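Local coordinates for selenium-binding protein (Sulfolobus tokodaii, PDB 2ECE) that is of unestablished function but, as a beta propeller of the selenium-binding protein family, may bind selenium, at residues 69-74 / 103-108; 99-104 / 141-146; 211-216 / 400-405. All coordinates share one frame; numbering follows the deposited sequence.

In the fold
The three contacts lie on neighbouring parts of a seven-bladed beta propeller. Interaction 1 and interaction 2, whose centres are about 10 Å apart, share L103 and R104 just past the end of strand 97-101; one uses the loop that continues from the strand, the other the face of the strand itself. Interaction 3 has its centre about 13 Å from that of interaction 1 and about 17 Å from that of interaction 2, and joins two loops from more distant blades. R104 and E72 tie it to interaction 1: R104 NH2 lies 3.0 Å from E214 O, and E72 OE1 lies 2.6 Å from S403 OG.

Interaction 1: residues 69-74 / 103-108; sequences INDELH and LRSSRI
D71 OD1 receives two bonds from the 103-108 loop: S105 OG donates to it at 2.7 Å on its anti lone pair, and R107 NH1 forms a salt bridge at 2.8 Å from the syn side, 27° out of the carboxylate plane. The guanidinium meets the oxygen with its edge, the two flat groups steeply inclined to each other. Next along the chain, R104 NE reaches E72 OE1 at 2.8 Å, nearly on the line of the C-O bond. The arginine chain is extended from CG to NE, so its CG lies against E72 CB while NE pairs with that residue's carboxylate. Deeper in, L103 CD2 sits over one face of the H74 ring, 3.5 Å from its centroid, a CH-pi contact suited to a branched apolar side chain.

The backbones hold these groups in register. D71 O accepts from both R104 N (2.9 Å) and S105 N (3.3 Å), which approach from the same face of its plane, and E72 O accepts from L103 N. S105 carries OG between its backbone N and carbonyl carbon (chi1 70°), where it also takes the R107 amide hydrogen in an ST turn; a small hydroxyl residue can do both jobs. Further out, D71 OD2 bonds to Y109 OH, E72 OE1 also to S403 OG, and R107 NE to E127; these second partners restrain how the carboxylates and R107 can turn. The whole is a polar junction of a beta propeller, where the connection from one blade to the next binds the loop leading from strand 97-101 into strand 108-112 of the blade it enters.

Interaction 2: residues 99-104 / 141-146; sequences IVPGLR and HTVHCG
V143 turns its isopropyl group against the side-chain face of strand 99-101 and divides it between two residues. CG1, anti to the backbone N (chi1 178°), lies 3.9 Å from I99 CB, the two side chains crossing at about a right angle; CG2 branches the other way and comes to 3.8 Å from P101 CD. The proline ring meets the valine at a slant, and its CG edge also rests near the carbonyl of H141. Compact, rigid or beta-branched residues suit this place, since they fill the space between strands without long flexible ends.

Past the end of strand 99-101, L103 lies alongside H141, the two side chains pointing the same way. CD1 of the leucine approaches the edge of the imidazole, near its plane, and is 4.1 Å from H141 CB.

No hydrogen bond crosses here: the axes of 99-101 and 141-145 come no closer than 8.0 Å and run nearly antiparallel (166°), too far for sheet pairing. V143 is backed by I150 and I152 of its own sheet, and C145 is joined to C81 by a disulfide. This is the apolar face-to-face packing of successive blades in a beta propeller.

Interaction 3: residues 211-216 / 400-405; sequences NTIEDG and SLYSTW
I213 O is gripped from opposite faces of its carbonyl plane. W405 NE1 donates to it across the contact at 3.1 Å, with an N-H...O angle of 160° and the oxygen almost in the indole plane, while G216 N closes a type I turn on it from within its own loop. One residue on, E214 O accepts from T404 OG1 at 2.9 Å; the hydroxyl stands above the carbonyl plane, 56° out of it, and the same oxygen takes a further bond from R104 NH2. T404 keeps OG1 between its backbone N and carbonyl carbon (chi1 50°), which turns the hydroxyl to the turn.

Side chains fill in around these bonds. I213 CD1 lies over a face of the Y402 ring, 4.0 Å from its centroid, and nearest CZ; CG2 of the same isoleucine lies 4.1 Å from W405 CZ2, so a branched chain serves both aromatics at once. E214 CG runs past Y402 OH at 3.5 Å, and water 2 bridges that hydroxyl to E214 OE2, which is also salt-bridged to R139. G216, the last residue of the turn, lies close beside the indole, with backbone angles at which a CB would be jammed against the preceding carbonyl oxygen; only a glycine sits there easily. Replacing W405 by an alanine would probably cost I213 O its indole donor, leaving the turn amide of G216 as its remaining partner in the two segments, and open a gap beside I213 CG2 and G216.

Helix 210-213 and its turn belong to an excursion between strands 201-204 and 229-234, and helix 403-409 to one between strands 394-398 and 417-423. Their meeting is a contact between long connecting loops of two non-consecutive blades of a beta propeller.

Interaction 1: residues 69-74 / 103-108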
loop_
_atom_site.group_PDB
_atom_site.type_symbol
_atom_site.label_atom_id
_atom_site.label_comp_id
_atom_site.label_asym_id
_atom_site.label_seq_id
_atom_site.Cartn_x
_atom_site.Cartn_y
_atom_site.Cartn_z
ATOM N N ILE A 69 3.467 14.821 16.675
ATOM C CA ILE A 69 4.605 13.950 16.435
ATOM C C ILE A 69 4.204 12.483 16.603
ATOM O O ILE A 69 3.231 12.174 17.285
ATOM C CB ILE A 69 5.761 14.315 17.405
ATOM C CG1 ILE A 69 6.324 15.687 17.023
ATOM C CG2 ILE A 69 6.848 13.265 17.362
ATOM C CD1 ILE A 69 7.222 16.304 18.072
ATOM N N ASN A 70 4.949 11.594 15.952
ATOM C CA ASN A 70 4.723 10.148 15.998
ATOM C C ASN A 70 3.382 9.603 15.489
ATOM O O ASN A 70 2.860 8.639 16.042
ATOM C CB ASN A 70 4.974 9.612 17.414
ATOM C CG ASN A 70 6.427 9.730 17.829
ATOM O OD1 ASN A 70 7.339 9.475 17.036
ATOM N ND2 ASN A 70 6.653 10.106 19.080
ATOM N N ASP A 71 2.830 10.202 14.435
ATOM C CA ASP A 71 1.572 9.717 13.858
ATOM C C ASP A 71 1.838 8.375 13.179
ATOM O O ASP A 71 0.996 7.478 13.201
ATOM C CB ASP A 71 1.046 10.680 12.775
ATOM C CG ASP A 71 0.267 11.864 13.344
ATOM O OD1 ASP A 71 -0.754 11.653 14.036
ATOM O OD2 ASP A 71 0.666 13.015 13.075
ATOM N N GLU A 72 3.037 8.276 12.606
ATOM C CA GLU A 72 3.531 7.146 11.816
ATOM C C GLU A 72 2.683 7.112 10.555
ATOM O O GLU A 72 1.756 6.310 10.429
ATOM C CB GLU A 72 3.457 5.796 12.551
ATOM C CG GLU A 72 3.828 4.553 11.670
ATOM C CD GLU A 72 5.200 3.919 11.977
ATOM O OE1 GLU A 72 5.569 3.801 13.166
ATOM O OE2 GLU A 72 5.907 3.509 11.025
ATOM N N LEU A 73 2.979 8.029 9.636
ATOM C CA LEU A 73 2.263 8.071 8.366
ATOM C C LEU A 73 2.642 6.799 7.646
ATOM O O LEU A 73 3.725 6.236 7.892
ATOM C CB LEU A 73 2.667 9.285 7.524
ATOM C CG LEU A 73 2.179 10.654 8.019
ATOM C CD1 LEU A 73 2.190 11.649 6.870
ATOM C CD2 LEU A 73 0.765 10.534 8.568
ATOM N N HIS A 74 1.707 6.270 6.867
ATOM C CA HIS A 74 1.994 5.037 6.140
ATOM C C HIS A 74 1.266 5.021 4.777
ATOM O O HIS A 74 1.783 5.482 3.764
ATOM C CB HIS A 74 1.467 3.958 7.051
ATOM C CG HIS A 74 1.888 2.565 6.721
ATOM N ND1 HIS A 74 3.044 2.006 7.221
ATOM C CD2 HIS A 74 1.243 1.571 6.066
ATOM C CE1 HIS A 74 3.091 0.727 6.891
ATOM N NE2 HIS A 74 2.011 0.438 6.189
ATOM N N LEU A 103 -0.868 5.561 11.393
ATOM C CA LEU A 103 -0.878 4.128 11.677
ATOM C C LEU A 103 -0.614 3.859 13.168
ATOM O O LEU A 103 -0.990 2.809 13.685
ATOM C CB LEU A 103 0.156 3.401 10.807
ATOM C CG LEU A 103 0.281 1.879 10.961
ATOM C CD1 LEU A 103 -1.061 1.191 10.747
ATOM C CD2 LEU A 103 1.305 1.370 9.954
ATOM N N ARG A 104 0.031 4.808 13.845
ATOM C CA ARG A 104 0.305 4.687 15.277
ATOM C C ARG A 104 -0.708 5.476 16.111
ATOM O O ARG A 104 -1.250 4.962 17.093
ATOM C CB ARG A 104 1.723 5.183 15.615
ATOM C CG ARG A 104 2.806 4.101 15.610
ATOM C CD ARG A 104 4.169 4.629 16.075
ATOM N NE ARG A 104 5.221 3.627 15.905
ATOM C CZ ARG A 104 5.505 2.669 16.785
ATOM N NH1 ARG A 104 4.825 2.581 17.923
ATOM N NH2 ARG A 104 6.436 1.765 16.506
ATOM N N SER A 105 -0.983 6.712 15.699
ATOM C CA SER A 105 -1.895 7.594 16.430
ATOM C C SER A 105 -3.399 7.401 16.257
ATOM O O SER A 105 -4.167 7.733 17.160
ATOM C CB SER A 105 -1.580 9.050 16.094
ATOM O OG SER A 105 -1.946 9.321 14.749
ATOM N N SER A 106 -3.821 6.896 15.101
ATOM C CA SER A 106 -5.238 6.710 14.806
ATOM C C SER A 106 -5.877 8.054 14.448
ATOM O O SER A 106 -7.092 8.161 14.307
ATOM C CB SER A 106 -5.977 6.100 16.000
ATOM O OG SER A 106 -5.505 4.797 16.283
ATOM N N ARG A 107 -5.049 9.081 14.307
ATOM C CA ARG A 107 -5.539 10.405 13.948
ATOM C C ARG A 107 -5.785 10.433 12.440
ATOM O O ARG A 107 -5.161 9.673 11.698
ATOM C CB ARG A 107 -4.491 11.459 14.338
ATOM C CG ARG A 107 -4.805 12.886 13.901
ATOM C CD ARG A 107 -3.810 13.890 14.505
ATOM N NE ARG A 107 -3.861 13.921 15.971
ATOM C CZ ARG A 107 -2.933 13.410 16.775
ATOM N NH1 ARG A 107 -1.859 12.814 16.271
ATOM N NH2 ARG A 107 -3.069 13.509 18.093
ATOM N N ILE A 108 -6.707 11.277 11.986
ATOM C CA ILE A 108 -6.975 11.391 10.549
ATOM C C ILE A 108 -6.899 12.852 10.123
ATOM O O ILE A 108 -7.579 13.715 10.693
ATOM C CB ILE A 108 -8.376 10.879 10.152
ATOM C CG1 ILE A 108 -8.551 9.416 10.559
ATOM C CG2 ILE A 108 -8.562 10.997 8.623
ATOM C CD1 ILE A 108 -9.959 8.892 10.320
HETATM O O HOH W 1 0.688 11.751 17.808
#

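Interaction 2: residues 99-104 / 141-146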
loop_
_atom_site.group_PDB
_atom_site.type_symbol
_atom_site.label_atom_id
_atom_site.label_comp_id
_atom_site.label_asym_id
_atom_site.label_seq_id
_atom_site.Cartn_x
_atom_site.Cartn_y
_atom_site.Cartn_z
ATOM N N ILE A 99 -6.822 11.931 2.428
ATOM C CA ILE A 99 -7.270 11.415 3.719
ATOM C C ILE A 99 -6.026 10.704 4.251
ATOM O O ILE A 99 -5.665 9.630 3.764
ATOM C CB ILE A 99 -8.424 10.402 3.521
ATOM C CG1 ILE A 99 -9.520 11.029 2.656
ATOM C CG2 ILE A 99 -9.007 9.984 4.859
ATOM C CD1 ILE A 99 -10.145 12.267 3.264
ATOM N N VAL A 100 -5.373 11.317 5.242
ATOM C CA VAL A 100 -4.124 10.807 5.804
ATOM C C VAL A 100 -4.214 10.368 7.262
ATOM O O VAL A 100 -4.248 11.200 8.166
ATOM C CB VAL A 100 -3.024 11.885 5.687
ATOM C CG1 VAL A 100 -1.680 11.330 6.160
ATOM C CG2 VAL A 100 -2.945 12.377 4.242
ATOM N N PRO A 101 -4.212 9.046 7.509
ATOM C CA PRO A 101 -4.304 8.538 8.877
ATOM C C PRO A 101 -2.958 8.219 9.520
ATOM O O PRO A 101 -1.954 8.012 8.832
ATOM C CB PRO A 101 -5.151 7.286 8.701
ATOM C CG PRO A 101 -4.557 6.717 7.430
ATOM C CD PRO A 101 -4.426 7.957 6.535
ATOM N N GLY A 102 -2.945 8.177 10.849
ATOM C CA GLY A 102 -1.725 7.834 11.556
ATOM C C GLY A 102 -1.805 6.358 11.901
ATOM O O GLY A 102 -2.725 5.936 12.618
ATOM N N LEU A 103 -0.868 5.561 11.393
ATOM C CA LEU A 103 -0.878 4.128 11.677
ATOM C C LEU A 103 -0.614 3.859 13.168
ATOM O O LEU A 103 -0.990 2.809 13.685
ATOM C CB LEU A 103 0.156 3.401 10.807
ATOM C CG LEU A 103 0.281 1.879 10.961
ATOM C CD1 LEU A 103 -1.061 1.191 10.747
ATOM C CD2 LEU A 103 1.305 1.370 9.954
ATOM N N ARG A 104 0.031 4.808 13.845
ATOM C CA ARG A 104 0.305 4.687 15.277
ATOM C C ARG A 104 -0.708 5.476 16.111
ATOM O O ARG A 104 -1.250 4.962 17.093
ATOM C CB ARG A 104 1.723 5.183 15.615
ATOM C CG ARG A 104 2.806 4.101 15.610
ATOM C CD ARG A 104 4.169 4.629 16.075
ATOM N NE ARG A 104 5.221 3.627 15.905
ATOM C CZ ARG A 104 5.505 2.669 16.785
ATOM N NH1 ARG A 104 4.825 2.581 17.923
ATOM N NH2 ARG A 104 6.436 1.765 16.506
ATOM N N HIS A 141 -4.736 2.039 8.794
ATOM C CA HIS A 141 -3.859 1.674 7.691
ATOM C C HIS A 141 -4.312 2.125 6.292
ATOM O O HIS A 141 -3.999 3.230 5.851
ATOM C CB HIS A 141 -3.673 0.148 7.718
ATOM C CG HIS A 141 -2.632 -0.360 6.772
ATOM N ND1 HIS A 141 -1.288 -0.396 7.087
ATOM C CD2 HIS A 141 -2.736 -0.854 5.516
ATOM C CE1 HIS A 141 -0.611 -0.891 6.066
ATOM N NE2 HIS A 141 -1.466 -1.177 5.099
ATOM N N THR A 142 -5.063 1.268 5.611
ATOM C CA THR A 142 -5.519 1.540 4.247
ATOM C C THR A 142 -6.722 2.475 4.108
ATOM O O THR A 142 -7.679 2.383 4.874
ATOM C CB THR A 142 -5.872 0.221 3.521
ATOM O OG1 THR A 142 -4.740 -0.662 3.560
ATOM C CG2 THR A 142 -6.276 0.495 2.043
ATOM N N VAL A 143 -6.660 3.368 3.119
ATOM C CA VAL A 143 -7.760 4.284 2.827
ATOM C C VAL A 143 -8.214 4.065 1.388
ATOM O O VAL A 143 -7.388 4.068 0.472
ATOM C CB VAL A 143 -7.344 5.764 2.939
ATOM C CG1 VAL A 143 -8.534 6.658 2.577
ATOM C CG2 VAL A 143 -6.855 6.065 4.336
ATOM N N HIS A 144 -9.516 3.870 1.192
ATOM C CA HIS A 144 -10.073 3.689 -0.143
ATOM C C HIS A 144 -11.310 4.564 -0.321
ATOM O O HIS A 144 -12.144 4.661 0.584
ATOM C CB HIS A 144 -10.447 2.222 -0.390
ATOM C CG HIS A 144 -9.298 1.376 -0.842
ATOM N ND1 HIS A 144 -8.514 1.712 -1.926
ATOM C CD2 HIS A 144 -8.801 0.207 -0.367
ATOM C CE1 HIS A 144 -7.583 0.790 -2.099
ATOM N NE2 HIS A 144 -7.735 -0.136 -1.167
ATOM N N CYS A 145 -11.421 5.196 -1.488
ATOM C CA CYS A 145 -12.563 6.062 -1.808
ATOM C C CYS A 145 -13.667 5.206 -2.436
ATOM O O CYS A 145 -13.493 4.649 -3.522
ATOM C CB CYS A 145 -12.125 7.189 -2.781
ATOM S SG CYS A 145 -10.794 6.662 -3.916
ATOM N N GLY A 146 -14.794 5.085 -1.743
ATOM C CA GLY A 146 -15.897 4.298 -2.265
ATOM C C GLY A 146 -16.978 5.201 -2.832
ATOM O O GLY A 146 -16.903 6.422 -2.677
#

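Interaction 3: residues 211-216 / 400-405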
loop_
_atom_site.group_PDB
_atom_site.type_symbol
_atom_site.label_atom_id
_atom_site.label_comp_id
_atom_site.label_asym_id
_atom_site.label_seq_id
_atom_site.Cartn_x
_atom_site.Cartn_y
_atom_site.Cartn_z
ATOM N N ASN A 211 -0.620 -4.534 19.341
ATOM C CA ASN A 211 0.224 -5.006 20.429
ATOM C C ASN A 211 1.237 -6.062 20.002
ATOM O O ASN A 211 2.155 -6.383 20.755
ATOM C CB ASN A 211 -0.643 -5.510 21.591
ATOM C CG ASN A 211 -1.406 -4.381 22.261
ATOM O OD1 ASN A 211 -1.005 -3.222 22.167
ATOM N ND2 ASN A 211 -2.501 -4.710 22.945
ATOM N N THR A 212 1.086 -6.593 18.792
ATOM C CA THR A 212 2.031 -7.587 18.290
ATOM C C THR A 212 3.135 -6.947 17.443
ATOM O O THR A 212 4.316 -7.276 17.592
ATOM C CB THR A 212 1.336 -8.651 17.404
ATOM O OG1 THR A 212 0.451 -9.452 18.200
ATOM C CG2 THR A 212 2.379 -9.547 16.737
ATOM N N ILE A 213 2.744 -6.018 16.570
ATOM C CA ILE A 213 3.683 -5.382 15.648
ATOM C C ILE A 213 4.398 -4.093 16.052
ATOM O O ILE A 213 5.542 -3.887 15.653
ATOM C CB ILE A 213 2.999 -5.120 14.276
ATOM C CG1 ILE A 213 1.974 -3.988 14.396
ATOM C CG2 ILE A 213 2.303 -6.385 13.787
ATOM C CD1 ILE A 213 2.524 -2.626 14.009
ATOM N N GLU A 214 3.762 -3.235 16.841
ATOM C CA GLU A 214 4.388 -1.960 17.188
ATOM C C GLU A 214 5.816 -1.970 17.750
ATOM O O GLU A 214 6.607 -1.093 17.405
ATOM C CB GLU A 214 3.464 -1.153 18.102
ATOM C CG GLU A 214 2.127 -0.833 17.438
ATOM C CD GLU A 214 1.301 0.183 18.202
ATOM O OE1 GLU A 214 1.298 0.140 19.451
ATOM O OE2 GLU A 214 0.638 1.014 17.550
ATOM N N ASP A 215 6.164 -2.940 18.593
ATOM C CA ASP A 215 7.519 -2.976 19.143
ATOM C C ASP A 215 8.498 -3.775 18.286
ATOM O O ASP A 215 9.616 -4.059 18.719
ATOM C CB ASP A 215 7.522 -3.531 20.577
ATOM C CG ASP A 215 6.861 -2.591 21.565
ATOM O OD1 ASP A 215 6.967 -1.365 21.368
ATOM O OD2 ASP A 215 6.245 -3.072 22.545
ATOM N N GLY A 216 8.078 -4.139 17.076
ATOM C CA GLY A 216 8.948 -4.887 16.188
ATOM C C GLY A 216 8.516 -6.318 15.939
ATOM O O GLY A 216 7.565 -6.810 16.548
ATOM N N SER A 400 10.626 2.584 3.090
ATOM C CA SER A 400 10.327 2.290 4.481
ATOM C C SER A 400 9.100 1.391 4.636
ATOM O O SER A 400 8.127 1.532 3.903
ATOM C CB SER A 400 10.117 3.594 5.247
ATOM O OG SER A 400 9.696 3.329 6.569
ATOM N N LEU A 401 9.154 0.476 5.604
ATOM C CA LEU A 401 8.054 -0.448 5.861
ATOM C C LEU A 401 7.275 -0.036 7.109
ATOM O O LEU A 401 6.064 0.182 7.063
ATOM C CB LEU A 401 8.589 -1.880 6.043
ATOM C CG LEU A 401 7.560 -2.969 6.388
ATOM C CD1 LEU A 401 6.564 -3.116 5.244
ATOM C CD2 LEU A 401 8.266 -4.296 6.652
ATOM N N TYR A 402 7.986 0.055 8.228
ATOM C CA TYR A 402 7.391 0.434 9.504
ATOM C C TYR A 402 8.527 0.808 10.473
ATOM O O TYR A 402 9.514 0.084 10.600
ATOM C CB TYR A 402 6.548 -0.731 10.054
ATOM C CG TYR A 402 5.754 -0.380 11.299
ATOM C CD1 TYR A 402 6.332 -0.468 12.568
ATOM C CD2 TYR A 402 4.445 0.096 11.206
ATOM C CE1 TYR A 402 5.625 -0.084 13.715
ATOM C CE2 TYR A 402 3.732 0.481 12.342
ATOM C CZ TYR A 402 4.329 0.389 13.592
ATOM O OH TYR A 402 3.634 0.770 14.719
ATOM N N SER A 403 8.379 1.950 11.136
ATOM C CA SER A 403 9.379 2.472 12.070
ATOM C C SER A 403 10.271 1.439 12.760
ATOM O O SER A 403 11.472 1.397 12.521
ATOM C CB SER A 403 8.691 3.335 13.133
ATOM O OG SER A 403 7.750 2.575 13.871
ATOM N N THR A 404 9.683 0.606 13.611
ATOM C CA THR A 404 10.455 -0.388 14.342
ATOM C C THR A 404 10.949 -1.571 13.521
ATOM O O THR A 404 11.970 -2.171 13.860
ATOM C CB THR A 404 9.668 -0.900 15.559
ATOM O OG1 THR A 404 8.350 -1.289 15.156
ATOM C CG2 THR A 404 9.570 0.198 16.611
ATOM N N TRP A 405 10.243 -1.911 12.447
ATOM C CA TRP A 405 10.686 -3.017 11.609
ATOM C C TRP A 405 11.886 -2.564 10.772
ATOM O O TRP A 405 12.810 -3.348 10.531
ATOM C CB TRP A 405 9.540 -3.514 10.709
ATOM C CG TRP A 405 8.453 -4.226 11.478
ATOM C CD1 TRP A 405 7.904 -3.836 12.670
ATOM C CD2 TRP A 405 7.801 -5.452 11.118
ATOM N NE1 TRP A 405 6.957 -4.746 13.075
ATOM C CE2 TRP A 405 6.873 -5.747 12.143
ATOM C CE3 TRP A 405 7.910 -6.332 10.030
ATOM C CZ2 TRP A 405 6.054 -6.887 12.114
ATOM C CZ3 TRP A 405 7.091 -7.470 10.003
ATOM C CH2 TRP A 405 6.179 -7.733 11.042
HETATM O O HOH W 2 0.890 0.987 14.726
#